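PDB 5KP7: CurB from Lyngbya majuscula, which is a carrier protein that probably tethers acyl intermediates to the thiol of its covalently attached 4'-phosphopantetheine arm. Local coordinates for residues B[71-76]-B[97-102]. Residues are numbered along the deposited sequence; the frame is centred on the assembly and turned at random.
Sequences MMVMED and DLFAAK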
loop_
_atom_site.group_PDB
_atom_site.type_symbol
_atom_site.label_atom_id
_atom_site.label_comp_id
_atom_site.label_asym_id
_atom_site.label_seq_id
_atom_site.Cartn_x
_atom_site.Cartn_y
_atom_site.Cartn_z
ATOM N N MET B 71 1.605 22.154 -7.078
ATOM C CA MET B 71 1.348 22.671 -5.736
ATOM C C MET B 71 2.077 23.996 -5.479
ATOM O O MET B 71 1.522 24.870 -4.814
ATOM C CB MET B 71 1.677 21.644 -4.674
ATOM C CG MET B 71 0.699 20.449 -4.681
ATOM S SD MET B 71 1.000 19.318 -3.321
ATOM C CE MET B 71 2.499 18.502 -3.839
ATOM N N MET B 72 3.283 24.133 -6.018
ATOM C CA MET B 72 4.023 25.418 -5.927
ATOM C C MET B 72 3.288 26.545 -6.650
ATOM O O MET B 72 3.172 27.666 -6.119
ATOM C CB MET B 72 5.427 25.254 -6.492
ATOM C CG MET B 72 6.325 24.366 -5.642
ATOM S SD MET B 72 7.745 23.765 -6.587
ATOM C CE MET B 72 9.029 24.864 -6.011
ATOM N N VAL B 73 2.775 26.262 -7.846
ATOM C CA VAL B 73 2.013 27.260 -8.602
ATOM C C VAL B 73 0.720 27.626 -7.858
ATOM O O VAL B 73 0.360 28.811 -7.779
ATOM C CB VAL B 73 1.677 26.805 -10.038
ATOM C CG1 VAL B 73 0.810 27.842 -10.752
ATOM C CG2 VAL B 73 2.936 26.539 -10.845
ATOM N N MET B 74 0.018 26.621 -7.319
ATOM C CA MET B 74 -1.203 26.850 -6.527
ATOM C C MET B 74 -0.935 27.795 -5.360
ATOM O O MET B 74 -1.680 28.779 -5.165
ATOM C CB MET B 74 -1.775 25.530 -5.975
ATOM C CG MET B 74 -2.445 24.669 -7.020
ATOM S SD MET B 74 -2.943 23.067 -6.326
ATOM C CE MET B 74 -4.446 23.536 -5.474
ATOM N N GLU B 75 0.156 27.527 -4.634
ATOM C CA GLU B 75 0.559 28.335 -3.479
ATOM C C GLU B 75 0.978 29.768 -3.869
ATOM O O GLU B 75 0.601 30.728 -3.196
ATOM C CB GLU B 75 1.696 27.645 -2.724
ATOM C CG GLU B 75 2.024 28.299 -1.386
ATOM C CD GLU B 75 3.273 27.736 -0.737
ATOM O OE1 GLU B 75 3.563 26.538 -0.922
ATOM O OE2 GLU B 75 3.957 28.501 -0.026
ATOM N N ASP B 76 1.748 29.899 -4.951
ATOM C CA ASP B 76 2.137 31.218 -5.522
ATOM C C ASP B 76 0.898 32.072 -5.830
ATOM O O ASP B 76 0.888 33.279 -5.548
ATOM C CB ASP B 76 2.994 30.986 -6.788
ATOM C CG ASP B 76 3.522 32.265 -7.422
ATOM O OD1 ASP B 76 2.719 33.125 -7.829
ATOM O OD2 ASP B 76 4.753 32.380 -7.583
ATOM N N ASP B 97 -3.728 27.095 -18.911
ATOM C CA ASP B 97 -5.171 27.314 -19.192
ATOM C C ASP B 97 -6.042 26.902 -18.020
ATOM O O ASP B 97 -7.016 27.581 -17.703
ATOM C CB ASP B 97 -5.668 26.503 -20.398
ATOM C CG ASP B 97 -5.001 26.879 -21.694
ATOM O OD1 ASP B 97 -4.656 28.059 -21.895
ATOM O OD2 ASP B 97 -4.855 25.973 -22.537
ATOM N N LEU B 98 -5.707 25.761 -17.414
ATOM C CA LEU B 98 -6.446 25.260 -16.249
ATOM C C LEU B 98 -6.388 26.245 -15.105
ATOM O O LEU B 98 -7.414 26.586 -14.539
ATOM C CB LEU B 98 -5.925 23.893 -15.777
ATOM C CG LEU B 98 -6.594 22.696 -16.438
ATOM C CD1 LEU B 98 -5.865 21.423 -16.012
ATOM C CD2 LEU B 98 -8.081 22.632 -16.083
ATOM N N PHE B 99 -5.181 26.702 -14.774
ATOM C CA PHE B 99 -5.009 27.691 -13.699
ATOM C C PHE B 99 -5.756 28.993 -13.988
ATOM O O PHE B 99 -6.460 29.507 -13.118
ATOM C CB PHE B 99 -3.534 27.983 -13.462
ATOM C CG PHE B 99 -2.850 26.996 -12.546
ATOM C CD1 PHE B 99 -3.076 27.037 -11.180
ATOM C CD2 PHE B 99 -1.945 26.061 -13.043
ATOM C CE1 PHE B 99 -2.444 26.137 -10.324
ATOM C CE2 PHE B 99 -1.300 25.167 -12.194
ATOM C CZ PHE B 99 -1.543 25.211 -10.826
ATOM N N ALA B 100 -5.616 29.496 -15.212
ATOM C CA ALA B 100 -6.290 30.743 -15.629
ATOM C C ALA B 100 -7.806 30.682 -15.442
ATOM O O ALA B 100 -8.410 31.643 -14.969
ATOM C CB ALA B 100 -5.947 31.078 -17.074
ATOM N N ALA B 101 -8.407 29.544 -15.789
ATOM C CA ALA B 101 -9.853 29.344 -15.626
ATOM C C ALA B 101 -10.339 29.367 -14.165
ATOM O O ALA B 101 -11.498 29.686 -13.922
ATOM C CB ALA B 101 -10.283 28.047 -16.299
ATOM N N LYS B 102 -9.470 29.026 -13.208
ATOM C CA LYS B 102 -9.836 28.992 -11.780
ATOM C C LYS B 102 -9.766 30.350 -11.095
ATOM O O LYS B 102 -10.481 30.572 -10.127
ATOM C CB LYS B 102 -8.973 27.972 -11.019
ATOM C CG LYS B 102 -9.053 26.554 -11.562
ATOM C CD LYS B 102 -10.462 25.977 -11.525
ATOM C CE LYS B 102 -10.483 24.549 -12.055
ATOM N NZ LYS B 102 -11.745 23.849 -11.684
#
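In the helical bundle of this carrier protein, Phe99 of the C-terminal helix 92-102 lays its ring against Val73 and Met74 near the end of helix 63-76, the helix that starts at the phosphopantetheine-bearing Ser63. All three side chains are buried and the contact is wholly apolar. The backbones stay well apart, with Met74 CA and Phe99 CA 8.2 Å from each other, and the aromatic ring spans the gap. Val73 lies over one face of that ring: its CG1 methyl sits 3.6 Å from the centroid of the Phe99 ring, 14° off the normal, a CH-pi contact aimed almost straight at the ring centre. With CG1 anti to the backbone N (chi1 176°) that methyl is carried over the ring, while Val73 CB lies 3.7 Å from Phe99 CZ. Met74 comes instead to the ring edge, nearly in the ring plane, and its chain crosses the phenylalanine at about a right angle before bending at chi3. Face and edge are thus taken by consecutive residues of one helical turn. Leu77 and Leu86, from the loop linking the two helices, also touch Phe99. Replacing the phenylalanine by an alanine is likely to open a gap between the two helices, leaving Val73 CG1 without its aromatic face and Met74 CG without the ring edge. The packing lies away from the prosthetic group, with the Val73 side chain about 11 Å from that of Arg66, which binds phosphopantetheine. At the ring edge, Met74 CG approaches Phe99 CE1 to 3.6 Å.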